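Local coordinates for protein sugar isomerase (Sinorhizobium meliloti, PDB 3QC0) that binds a zinc ion in a xylose isomerase-like TIM barrel and probably interconverts sugars as an isomerase, at residues 25-30 with 262-267; 33-38 with 57-62; 101-106 with 151-156; 124-129 with 166-171; 142-147 with 178-183. All blocks are in the same frame, centred on the assembly; numbering follows the deposited sequence. Where two conformers were deposited one is given.

Contact 1. Residues 25-30 with 262-267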
# COMPACT_ATOMS: atom_id res chain seq x y z
N ASP A 25 12.82 -8.70 31.16
CA ASP A 25 12.67 -9.82 32.11
C ASP A 25 11.88 -10.97 31.47
O ASP A 25 12.35 -12.12 31.46
CB ASP A 25 11.97 -9.31 33.38
CG ASP A 25 11.98 -10.32 34.55
OD1 ASP A 25 12.70 -11.37 34.53
OD2 ASP A 25 11.22 -10.05 35.51
N ILE A 26 10.72 -10.65 30.90
CA ILE A 26 9.89 -11.72 30.29
C ILE A 26 10.58 -12.33 29.09
O ILE A 26 10.53 -13.52 28.90
CB ILE A 26 8.54 -11.26 29.86
CG1 ILE A 26 7.74 -10.77 31.03
CG2 ILE A 26 7.77 -12.43 29.17
CD1 ILE A 26 6.47 -10.17 30.61
N CYS A 27 11.22 -11.51 28.26
CA CYS A 27 11.98 -12.05 27.15
C CYS A 27 13.09 -13.03 27.62
O CYS A 27 13.26 -14.11 27.07
CB CYS A 27 12.52 -10.90 26.26
SG CYS A 27 11.21 -9.90 25.37
N LEU A 28 13.82 -12.67 28.68
CA LEU A 28 14.87 -13.55 29.21
C LEU A 28 14.30 -14.83 29.85
O LEU A 28 14.90 -15.91 29.70
CB LEU A 28 15.73 -12.80 30.23
CG LEU A 28 16.67 -11.73 29.68
CD1 LEU A 28 17.30 -10.93 30.85
CD2 LEU A 28 17.76 -12.33 28.78
N LYS A 29 13.14 -14.70 30.51
CA LYS A 29 12.40 -15.87 31.06
C LYS A 29 12.07 -16.89 29.96
O LYS A 29 11.91 -18.08 30.23
CB LYS A 29 11.07 -15.44 31.74
CG LYS A 29 11.14 -14.71 33.13
CD LYS A 29 9.73 -14.20 33.59
CE LYS A 29 9.69 -13.76 35.06
NZ LYS A 29 8.42 -13.14 35.59
N HIS A 30 11.92 -16.42 28.71
CA HIS A 30 11.66 -17.32 27.59
C HIS A 30 12.88 -17.64 26.73
O HIS A 30 12.73 -18.16 25.62
CB HIS A 30 10.57 -16.74 26.69
CG HIS A 30 9.22 -16.74 27.30
ND1 HIS A 30 8.33 -17.78 27.12
CD2 HIS A 30 8.57 -15.82 28.06
CE1 HIS A 30 7.20 -17.50 27.75
NE2 HIS A 30 7.32 -16.31 28.32
N GLU A 262 2.01 -14.76 27.90
CA GLU A 262 1.36 -15.54 26.86
C GLU A 262 1.77 -15.01 25.48
O GLU A 262 1.99 -15.81 24.55
CB GLU A 262 -0.15 -15.47 27.00
CG GLU A 262 -0.83 -16.52 26.12
CD GLU A 262 -2.28 -16.24 25.86
OE1 GLU A 262 -2.80 -15.21 26.36
OE2 GLU A 262 -2.89 -17.05 25.13
N VAL A 263 1.88 -13.70 25.34
CA VAL A 263 2.25 -13.14 24.01
C VAL A 263 3.61 -13.66 23.60
O VAL A 263 3.78 -14.17 22.50
CB VAL A 263 2.26 -11.62 24.02
CG1 VAL A 263 2.68 -11.08 22.64
CG2 VAL A 263 0.91 -11.06 24.42
N ILE A 264 4.59 -13.58 24.51
CA ILE A 264 5.96 -13.98 24.17
C ILE A 264 6.08 -15.50 23.97
O ILE A 264 6.78 -15.97 23.05
CB ILE A 264 6.99 -13.49 25.20
CG1 ILE A 264 6.97 -11.97 25.30
CG2 ILE A 264 8.37 -14.00 24.84
CD1 ILE A 264 7.22 -11.22 23.97
N ALA A 265 5.38 -16.27 24.81
CA ALA A 265 5.27 -17.70 24.58
C ALA A 265 4.74 -18.01 23.19
O ALA A 265 5.30 -18.90 22.50
CB ALA A 265 4.35 -18.35 25.66
N THR A 266 3.69 -17.29 22.77
CA THR A 266 3.09 -17.51 21.44
C THR A 266 4.08 -17.07 20.37
O THR A 266 4.25 -17.80 19.38
CB THR A 266 1.74 -16.77 21.32
OG1 THR A 266 0.88 -17.19 22.42
CG2 THR A 266 1.07 -17.00 19.95
N CYS A 267 4.79 -15.95 20.55
CA CYS A 267 5.83 -15.58 19.58
C CYS A 267 6.85 -16.68 19.42
O CYS A 267 7.26 -16.96 18.32
CB CYS A 267 6.59 -14.29 19.90
SG CYS A 267 5.62 -12.83 19.99
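Where the TIM barrel closes on itself, its first helix, 20-29, comes to lie beside its last, 260-274, and H30 and I264 fill much of the seam between them. H30, just past helix 20-29, turns its ring toward 262-267, and a flat ring with a polar nitrogen suits the place: its face takes an isoleucine methyl while NE2 reaches D261. The imidazole presents a face to the opposite helix: I264 CG2 sits over it 4.0 Å from the ring centroid and 29° off the ring normal, a CH-pi contact displaced toward CD2. Farther round the ring, the methyl CB of A265 approaches CE1 of H30 at 3.6 Å. The small alanine suits this spot because it lets the ring come close to the helix backbone.

I264 serves both neighbours through its branching. With CG1 anti to the carbonyl carbon (chi1 -60°), CG2 is turned to the histidine while CG1 meets I26 CG2 at 4.0 Å. The two beta-branched side chains touch through branches close to their backbones, and I264 also packs on I9 of strand 7-10 in the barrel wall. Within helix 260-274, T266 OG1 and T266 N grip the carbonyl O of E262 from opposite faces of its plane.

In this largely apolar seam NE2 of H30 is hydrogen-bonded to OD1 of D261, one residue before 262-267. The same ring therefore meets helix 260-274 twice, by its face and by its nitrogen, and the nearby carboxylate would be expected to stabilise a protonated imidazole.

Contact 2. Residues 33-38 with 57-62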
# COMPACT_ATOMS: atom_id res chain seq x y z
N THR A 33 17.29 -13.40 23.93
CA THR A 33 18.36 -12.46 24.27
C THR A 33 18.57 -11.31 23.28
O THR A 33 19.64 -10.68 23.24
CB THR A 33 19.71 -13.19 24.44
OG1 THR A 33 20.03 -13.89 23.24
CG2 THR A 33 19.67 -14.17 25.64
N ALA A 34 17.56 -11.05 22.46
CA ALA A 34 17.63 -9.94 21.53
C ALA A 34 16.29 -9.22 21.57
O ALA A 34 15.24 -9.85 21.62
CB ALA A 34 17.91 -10.46 20.12
N ILE A 35 16.36 -7.89 21.54
CA ILE A 35 15.21 -7.01 21.63
C ILE A 35 15.39 -5.87 20.63
O ILE A 35 16.49 -5.63 20.13
CB ILE A 35 14.99 -6.45 23.07
CG1 ILE A 35 16.21 -5.65 23.58
CG2 ILE A 35 14.68 -7.61 24.04
CD1 ILE A 35 15.86 -4.69 24.68
N ALA A 36 14.30 -5.16 20.39
CA ALA A 36 14.34 -3.86 19.72
C ALA A 36 13.42 -2.93 20.48
O ALA A 36 12.20 -2.99 20.33
CB ALA A 36 13.93 -4.00 18.24
N PRO A 37 13.99 -2.09 21.36
CA PRO A 37 13.19 -1.14 22.08
C PRO A 37 12.93 0.13 21.28
O PRO A 37 13.59 0.39 20.26
CB PRO A 37 14.05 -0.80 23.28
CG PRO A 37 15.45 -0.80 22.71
CD PRO A 37 15.43 -1.93 21.66
N TRP A 38 11.98 0.91 21.78
CA TRP A 38 11.66 2.19 21.23
C TRP A 38 12.22 3.31 22.09
O TRP A 38 12.41 3.16 23.32
CB TRP A 38 10.14 2.34 21.08
CG TRP A 38 9.57 1.47 20.02
CD1 TRP A 38 9.67 0.12 19.91
CD2 TRP A 38 8.84 1.90 18.86
NE1 TRP A 38 9.04 -0.32 18.77
CE2 TRP A 38 8.52 0.76 18.13
CE3 TRP A 38 8.40 3.14 18.41
CZ2 TRP A 38 7.77 0.82 16.96
CZ3 TRP A 38 7.66 3.19 17.23
CH2 TRP A 38 7.39 2.05 16.52
N ASN A 57 22.92 -8.18 30.94
CA ASN A 57 22.28 -9.39 30.44
C ASN A 57 22.81 -9.82 29.07
O ASN A 57 22.34 -10.79 28.52
CB ASN A 57 20.78 -9.17 30.41
CG ASN A 57 20.21 -8.99 31.80
OD1 ASN A 57 19.99 -9.97 32.51
ND2 ASN A 57 19.98 -7.76 32.20
N GLY A 58 23.79 -9.10 28.54
CA GLY A 58 24.40 -9.46 27.27
C GLY A 58 23.41 -9.38 26.10
O GLY A 58 23.50 -10.19 25.18
N LEU A 59 22.46 -8.44 26.16
CA LEU A 59 21.37 -8.36 25.15
C LEU A 59 21.89 -7.80 23.84
O LEU A 59 22.63 -6.82 23.83
CB LEU A 59 20.21 -7.48 25.63
CG LEU A 59 19.45 -7.81 26.91
CD1 LEU A 59 18.32 -6.79 27.16
CD2 LEU A 59 18.89 -9.21 26.88
N LYS A 60 21.46 -8.43 22.74
CA LYS A 60 21.60 -7.85 21.40
C LYS A 60 20.40 -6.94 21.17
O LYS A 60 19.29 -7.26 21.59
CB LYS A 60 21.65 -8.95 20.34
CG LYS A 60 21.34 -8.46 18.92
CD LYS A 60 21.44 -9.58 17.88
CE LYS A 60 22.88 -9.98 17.57
NZ LYS A 60 23.77 -8.84 17.20
N LEU A 61 20.63 -5.80 20.54
CA LEU A 61 19.54 -4.97 20.02
C LEU A 61 19.53 -5.12 18.50
O LEU A 61 20.49 -4.74 17.82
CB LEU A 61 19.70 -3.51 20.39
CG LEU A 61 18.95 -3.09 21.66
CD1 LEU A 61 19.52 -3.74 22.91
CD2 LEU A 61 18.90 -1.56 21.77
N THR A 62 18.47 -5.71 17.97
CA THR A 62 18.38 -5.85 16.50
C THR A 62 18.08 -4.50 15.84
O THR A 62 18.28 -4.33 14.63
CB THR A 62 17.32 -6.92 16.10
OG1 THR A 62 16.11 -6.70 16.84
CG2 THR A 62 17.88 -8.33 16.37
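T33 to I35 and K60 to T62 pair as neighbouring parallel strands of the TIM barrel, in register A34 with K60 and I35 with L61. Three backbone hydrogen bonds alternate across them: K60 N to T33 O at 2.9 Å, I35 N to K60 O at 3.0 Å, and T62 N to I35 O at 2.9 Å. CA-H...O contacts, such as L61 CA to I35 O at 3.1 Å, reinforce this ladder.

Apolar packing divides by face. On one, the CB atoms of A34 and K60 lie 4.0 Å apart, and K60 suits its exposed place because the long chain reaches D98 in a salt bridge. On the other, I35 and L61 lie side by side: I35 CG1, set between backbone N and carbonyl carbon (chi1 59°), touches L61 CD1 at 3.9 Å, and I35 CD1 reaches L59. The second methyl of L61, CD2, presses on P37 CD at 3.5 Å, tighter than usual. Cutting L61 back to an alanine is likely to leave a gap between I35 and P37, which lose the methyls that touch them.

Strand 34-36 also bonds to strand 7-10 through A34 and A36 with I9. L59 and P37 meet helix 20-29, while T62 OG1 turns to E246 and S8.

Contact 3. Residues 101-106 with 151-156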
# COMPACT_ATOMS: atom_id res chain seq x y z
N VAL A 101 16.71 2.19 13.15
CA VAL A 101 15.66 2.11 12.15
C VAL A 101 15.18 3.51 11.79
O VAL A 101 14.98 4.34 12.67
CB VAL A 101 14.51 1.23 12.66
CG1 VAL A 101 13.34 1.23 11.68
CG2 VAL A 101 15.00 -0.22 12.90
N LEU A 102 15.00 3.79 10.49
CA LEU A 102 14.56 5.08 10.03
C LEU A 102 13.19 4.95 9.36
O LEU A 102 13.04 4.24 8.35
CB LEU A 102 15.53 5.74 9.03
CG LEU A 102 16.99 5.93 9.51
CD1 LEU A 102 17.78 6.56 8.33
CD2 LEU A 102 17.06 6.78 10.77
N VAL A 103 12.22 5.64 9.94
CA VAL A 103 10.86 5.77 9.41
C VAL A 103 10.80 7.16 8.79
O VAL A 103 10.91 8.15 9.49
CB VAL A 103 9.83 5.59 10.52
CG1 VAL A 103 8.42 5.87 10.00
CG2 VAL A 103 9.87 4.17 11.08
N ALA A 104 10.70 7.23 7.45
CA ALA A 104 11.16 8.40 6.68
C ALA A 104 10.47 9.72 6.99
O ALA A 104 11.06 10.78 6.78
CB ALA A 104 11.04 8.13 5.14
N GLY A 105 9.21 9.66 7.39
CA GLY A 105 8.35 10.84 7.47
C GLY A 105 7.50 10.95 6.23
O GLY A 105 7.91 10.56 5.15
N GLY A 106 6.31 11.50 6.41
CA GLY A 106 5.39 11.77 5.32
C GLY A 106 5.60 13.15 4.69
O GLY A 106 6.65 13.80 4.84
N ASP A 151 1.58 10.36 5.51
CA ASP A 151 1.66 10.92 6.85
C ASP A 151 2.61 10.25 7.81
O ASP A 151 2.72 10.73 8.94
CB ASP A 151 0.26 11.06 7.43
CG ASP A 151 -0.49 9.77 7.53
OD1 ASP A 151 -0.03 8.72 7.05
OD2 ASP A 151 -1.60 9.84 8.16
N ARG A 152 3.31 9.20 7.37
CA ARG A 152 4.30 8.54 8.24
C ARG A 152 5.63 8.26 7.56
O ARG A 152 6.67 8.48 8.17
CB ARG A 152 3.77 7.24 8.85
CG ARG A 152 2.42 7.35 9.61
CD ARG A 152 1.85 6.02 9.99
NE ARG A 152 0.42 6.11 10.39
CZ ARG A 152 0.03 6.38 11.62
NH1 ARG A 152 0.94 6.52 12.60
NH2 ARG A 152 -1.27 6.46 11.91
N ALA A 153 5.64 7.79 6.32
CA ALA A 153 6.89 7.46 5.63
C ALA A 153 6.67 7.40 4.16
O ALA A 153 5.91 6.54 3.72
CB ALA A 153 7.51 6.10 6.10
N CYS A 154 7.38 8.25 3.44
CA CYS A 154 7.29 8.28 1.99
C CYS A 154 8.41 7.49 1.29
O CYS A 154 8.58 7.62 0.10
CB CYS A 154 7.24 9.73 1.51
SG CYS A 154 8.79 10.66 1.84
N VAL A 155 9.04 6.58 2.01
CA VAL A 155 9.89 5.53 1.40
C VAL A 155 9.02 4.27 1.54
O VAL A 155 8.74 3.82 2.64
CB VAL A 155 11.23 5.33 2.07
CG1 VAL A 155 11.98 4.11 1.42
CG2 VAL A 155 12.07 6.63 1.99
N ASN A 156 8.51 3.82 0.38
CA ASN A 156 7.43 2.84 0.34
C ASN A 156 7.67 1.55 -0.41
O ASN A 156 6.76 0.72 -0.47
CB ASN A 156 6.19 3.52 -0.22
CG ASN A 156 5.78 4.69 0.63
OD1 ASN A 156 5.91 5.85 0.22
ND2 ASN A 156 5.36 4.40 1.88
O HOH W 1 5.61 12.51 8.93
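A104 and V155 meet methyl to methyl where strand 100-103 runs out and the loop after strand 139-141 crosses its end. A104 points its CB toward 151-156, and the CG2 branch of V155 comes to 3.6 Å from that CB. On the other flank V103 uses CG1, which its first torsion (chi1 174°) sets opposite the backbone N; this methyl lies 4.0 Å from A153 CB. A153 CB fits between V103 and A104; the single methyls of A153 and A104, and the glycines beyond, let the two backbones come near.

Backbone bonding fixes the crossing as a single bridge, G105 with A153. C154 N donates to G105 O at 2.9 Å, standing 43° out of the carbonyl plane, and G105 N makes a weak bond to R152 O. Glycine fits both positions after A104. At G105 the backbone angles would jam a CB against the preceding carbonyl, and at G106 a CB would run into D151 CA. A water accepts from G106 N at 2.8 Å and donates weakly to D151 O. N156 steadies its own loop, ND2 giving a bond of 2.9 Å to A153 O.

Outward, A104 and V155 share V121 of helix 114-135, and V155 goes on to A161 and I164 of helix 158-168 and I141 of strand 139-141. Toward the barrel centre V103 lines the zinc-bearing pocket beside E142, while D151 packs on V210 of the second subunit.

Contact 4. Residues 124-129 with 166-171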
# COMPACT_ATOMS: atom_id res chain seq x y z
N GLY A 124 18.19 14.36 4.22
CA GLY A 124 18.21 14.22 5.67
C GLY A 124 19.10 13.07 6.10
O GLY A 124 19.91 13.18 7.05
N ILE A 125 18.95 11.91 5.43
CA ILE A 125 19.83 10.75 5.69
C ILE A 125 21.27 11.11 5.43
O ILE A 125 22.14 10.81 6.26
CB ILE A 125 19.40 9.48 4.95
CG1 ILE A 125 17.95 9.13 5.33
CG2 ILE A 125 20.33 8.33 5.27
CD1 ILE A 125 17.34 7.99 4.44
N ALA A 126 21.52 11.81 4.34
CA ALA A 126 22.88 12.23 4.03
C ALA A 126 23.47 13.13 5.12
O ALA A 126 24.67 13.02 5.43
CB ALA A 126 22.92 12.96 2.73
N ALA A 127 22.63 13.96 5.72
CA ALA A 127 23.05 14.88 6.77
C ALA A 127 23.40 14.15 8.07
O ALA A 127 24.31 14.57 8.81
CB ALA A 127 21.98 15.98 7.05
N VAL A 128 22.68 13.06 8.34
CA VAL A 128 22.86 12.25 9.54
C VAL A 128 24.04 11.27 9.39
O VAL A 128 24.70 10.93 10.38
CB VAL A 128 21.56 11.48 9.89
CG1 VAL A 128 21.77 10.51 11.09
CG2 VAL A 128 20.40 12.47 10.16
N LEU A 129 24.29 10.80 8.17
CA LEU A 129 25.23 9.71 7.97
C LEU A 129 26.59 9.94 8.63
O LEU A 129 27.07 9.03 9.30
CB LEU A 129 25.40 9.41 6.48
CG LEU A 129 24.49 8.27 5.98
CD1 LEU A 129 24.41 8.18 4.44
CD2 LEU A 129 24.95 6.94 6.60
N GLU A 166 22.01 3.16 -2.55
CA GLU A 166 23.05 3.29 -3.59
C GLU A 166 23.52 4.71 -3.77
O GLU A 166 24.72 4.95 -4.07
CB GLU A 166 22.53 2.74 -4.92
CG GLU A 166 22.40 1.26 -4.94
CD GLU A 166 22.34 0.71 -6.36
OE1 GLU A 166 21.37 0.99 -7.09
OE2 GLU A 166 23.29 -0.01 -6.74
N THR A 167 22.62 5.68 -3.64
CA THR A 167 22.93 7.10 -3.82
C THR A 167 23.82 7.62 -2.69
O THR A 167 24.77 8.42 -2.91
CB THR A 167 21.65 7.94 -3.85
OG1 THR A 167 20.84 7.59 -4.99
CG2 THR A 167 21.97 9.45 -3.91
N LEU A 168 23.56 7.13 -1.49
CA LEU A 168 24.19 7.70 -0.30
C LEU A 168 25.45 7.03 0.09
O LEU A 168 26.28 7.63 0.80
CB LEU A 168 23.22 7.62 0.86
CG LEU A 168 22.04 8.55 0.70
CD1 LEU A 168 21.24 8.41 1.97
CD2 LEU A 168 22.46 10.03 0.42
N GLY A 169 25.58 5.75 -0.24
CA GLY A 169 26.80 5.03 -0.03
C GLY A 169 26.91 4.32 1.31
O GLY A 169 25.95 3.90 1.90
N PRO A 170 28.14 4.19 1.81
CA PRO A 170 28.34 3.25 2.93
C PRO A 170 27.73 3.74 4.23
O PRO A 170 27.59 4.97 4.41
CB PRO A 170 29.88 3.21 3.10
CG PRO A 170 30.41 4.41 2.31
CD PRO A 170 29.42 4.59 1.19
N GLY A 171 27.28 2.81 5.06
CA GLY A 171 26.69 3.16 6.38
C GLY A 171 25.18 3.18 6.45
O GLY A 171 24.61 3.37 7.53
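This is an apolar helix-to-helix contact on the outside of the TIM barrel, in which L168, in the last turn of helix 158-168, reaches across to I125 and A126 of helix 114-135. No hydrogen bond crosses it; side-chain shape does the work.

L168 divides its two methyls between two residues of the facing helix. Its CG is anti to the carbonyl carbon (chi1 -70°), which carries the fork across toward the other helix. CD1 presses on I125 CG2 at 3.4 Å, closer than an ordinary van der Waals contact, and the two side chains cross at about a right angle. CD2 rests on A126 CB at 3.8 Å, where a short residue admits the tip of the leucine. L129 continues the apolar strip one turn on, its CD1 beside L168 CB, but it was modelled in two conformers, so its detailed contacts are less certain.

Beyond L168 the chain leaves the helix through G169 and returns to the sheet. G169 and G171 both have positive phi, where a CB would be jammed against the preceding carbonyl O; at G171 it would also be tight against L129 in the conformer described. P170, between them, lies at the exposed margin. G171 shares backbone hydrogen bonding with L139. Neighbouring helices packed on each other and, through I125 on L139 and I141, on strand 139-141 form part of the helical layer that surrounds the parallel strands of a TIM barrel.

Contact 5. Residues 142-147 with 178-183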
# COMPACT_ATOMS: atom_id res chain seq x y z
N GLU A 142 13.78 1.80 6.60
CA GLU A 142 12.68 0.83 6.63
C GLU A 142 11.63 1.29 5.61
O GLU A 142 10.92 2.24 5.85
CB GLU A 142 12.06 0.73 8.02
CG GLU A 142 11.13 -0.47 8.16
CD GLU A 142 10.39 -0.54 9.46
OE1 GLU A 142 10.23 0.52 10.09
OE2 GLU A 142 9.98 -1.65 9.83
N PRO A 143 11.60 0.65 4.43
CA PRO A 143 10.42 0.99 3.57
C PRO A 143 9.15 0.62 4.33
O PRO A 143 9.09 -0.46 4.95
CB PRO A 143 10.64 0.13 2.31
CG PRO A 143 11.54 -0.99 2.75
CD PRO A 143 12.44 -0.39 3.83
N LEU A 144 8.16 1.49 4.27
CA LEU A 144 6.92 1.34 4.98
C LEU A 144 5.81 1.05 3.98
O LEU A 144 5.86 1.46 2.82
CB LEU A 144 6.55 2.57 5.82
CG LEU A 144 6.66 2.37 7.34
CD1 LEU A 144 8.11 2.13 7.81
CD2 LEU A 144 5.96 3.53 8.05
N HIS A 145 4.78 0.35 4.47
CA HIS A 145 3.66 0.02 3.64
C HIS A 145 3.18 1.29 2.94
O HIS A 145 3.06 2.34 3.56
CB HIS A 145 2.51 -0.54 4.46
CG HIS A 145 1.53 -1.28 3.64
ND1 HIS A 145 0.59 -0.64 2.85
CD2 HIS A 145 1.33 -2.62 3.50
CE1 HIS A 145 -0.16 -1.58 2.26
NE2 HIS A 145 0.30 -2.78 2.59
N PRO A 146 2.81 1.16 1.66
CA PRO A 146 2.30 2.31 0.94
C PRO A 146 1.14 3.07 1.60
O PRO A 146 0.99 4.26 1.34
CB PRO A 146 1.88 1.72 -0.42
CG PRO A 146 2.95 0.66 -0.65
CD PRO A 146 3.22 0.08 0.75
N MSE A 147 0.34 2.42 2.44
CA MSE A 147 -0.74 3.11 3.11
C MSE A 147 -0.27 4.19 4.06
O MSE A 147 -1.06 5.06 4.43
CB MSE A 147 -1.72 2.17 3.83
CG MSE A 147 -1.14 1.43 4.95
SE MSE A 147 -2.53 0.06 5.52
CE MSE A 147 -1.28 -1.04 6.43
N VAL A 178 8.19 -7.56 6.98
CA VAL A 178 7.26 -8.27 6.10
C VAL A 178 5.93 -7.53 5.99
O VAL A 178 5.29 -7.60 4.94
CB VAL A 178 7.03 -9.72 6.56
CG1 VAL A 178 8.40 -10.49 6.51
CG2 VAL A 178 6.39 -9.81 7.97
N TYR A 179 5.53 -6.82 7.03
CA TYR A 179 4.25 -6.11 6.98
C TYR A 179 4.25 -5.09 5.87
O TYR A 179 3.27 -4.86 5.19
CB TYR A 179 3.94 -5.39 8.31
CG TYR A 179 2.47 -5.17 8.53
CD1 TYR A 179 1.62 -6.24 8.80
CD2 TYR A 179 1.91 -3.89 8.49
CE1 TYR A 179 0.26 -6.05 8.99
CE2 TYR A 179 0.55 -3.68 8.71
CZ TYR A 179 -0.28 -4.78 8.96
OH TYR A 179 -1.63 -4.59 9.20
N HIS A 180 5.39 -4.44 5.69
CA HIS A 180 5.49 -3.31 4.78
C HIS A 180 5.76 -3.73 3.34
O HIS A 180 5.50 -2.93 2.42
CB HIS A 180 6.62 -2.39 5.24
CG HIS A 180 6.39 -1.81 6.60
ND1 HIS A 180 5.17 -1.31 6.98
CD2 HIS A 180 7.23 -1.64 7.66
CE1 HIS A 180 5.25 -0.89 8.23
NE2 HIS A 180 6.49 -1.08 8.66
N VAL A 181 6.36 -4.92 3.16
CA VAL A 181 6.88 -5.31 1.83
C VAL A 181 6.28 -6.58 1.21
O VAL A 181 6.57 -6.85 0.04
CB VAL A 181 8.46 -5.48 1.86
CG1 VAL A 181 9.15 -4.27 2.46
CG2 VAL A 181 8.88 -6.79 2.63
N TRP A 182 5.51 -7.37 1.97
CA TRP A 182 5.14 -8.72 1.54
C TRP A 182 4.42 -8.72 0.18
O TRP A 182 4.53 -9.68 -0.58
CB TRP A 182 4.25 -9.43 2.56
CG TRP A 182 2.88 -8.89 2.63
CD1 TRP A 182 2.45 -7.80 3.30
CD2 TRP A 182 1.75 -9.38 1.89
NE1 TRP A 182 1.11 -7.59 3.05
CE2 TRP A 182 0.66 -8.56 2.19
CE3 TRP A 182 1.57 -10.46 1.05
CZ2 TRP A 182 -0.63 -8.78 1.65
CZ3 TRP A 182 0.34 -10.67 0.49
CH2 TRP A 182 -0.77 -9.83 0.79
N TRP A 183 3.66 -7.66 -0.08
CA TRP A 183 2.80 -7.50 -1.26
C TRP A 183 3.55 -7.14 -2.52
O TRP A 183 3.01 -7.19 -3.61
CB TRP A 183 1.72 -6.38 -0.93
CG TRP A 183 2.44 -5.12 -0.71
CD1 TRP A 183 2.94 -4.68 0.49
CD2 TRP A 183 2.94 -4.22 -1.70
NE1 TRP A 183 3.69 -3.56 0.31
CE2 TRP A 183 3.73 -3.26 -1.02
CE3 TRP A 183 2.78 -4.10 -3.10
CZ2 TRP A 183 4.37 -2.23 -1.67
CZ3 TRP A 183 3.43 -3.07 -3.73
CH2 TRP A 183 4.22 -2.15 -3.03
O HOH W 2 -0.90 -5.26 1.91
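H145 and H180 bring the two backbones to a CA-CA distance of 4.0 Å, where the loop after strand 139-141 passes the short helix 178-181. Both segments follow barrel strands, at the mouth of the TIM barrel where zinc is held by E142, D177, H204 and E248.

H180 meets three loop residues: P143 O lies 3.1 Å from its CB, L144 CG covers one face of this pocket-lining ring, a CH-pi contact 3.8 Å from the centroid, and E142, in the conformer described, brings its carboxylate to the ring edge. NE2 of H180 is hydrogen-bonded to an unidentified ligand, probably from the crystallisation liquor.

H145 is fixed by its own loop: M147 N donates to ND1 at 3.1 Å, almost straight at 174°. At the ring edge, Y179 O lies 3.4 Å from H145 CD2, buried without a partner in the model. M147, present as selenomethionine, lays CE by Y179 CE2.

With CG between backbone N and carbonyl carbon (chi1 63°), W183 turns NE1 to H180 O, hydrogen-bonded at 2.9 Å from above the carbonyl plane, and packs CZ2 on P146 CG at 3.4 Å. A serine in place of W183 would probably leave H180 O without this donor and open a gap beside P146. The indole also touches P146 of the second subunit. H145 NE2 holds a water at 2.8 Å, which accepts weakly from W182 NE1.

The five contacts run round one eight-stranded barrel. Contact 1 joins the first and last helices and so spans the chain segments of all the others; contact 2 comes next, wholly before contacts 3, 4 and 5, whose segments alternate. Contacts 1 and 2 touch through L28, their centres about 13 Å apart, while those of contacts 1 and 4 are about 36 Å apart. L102 of contact 3 packs on I125 of contact 4, and V155 O probably accepts from L144 N of contact 5, the centres of contacts 3 and 5 about 11 Å apart. Contacts 1 and 4 thus join neighbouring outer helices, contact 2 two wall strands, and contacts 3 and 5 lie at the zinc-bearing mouth and reach the second subunit.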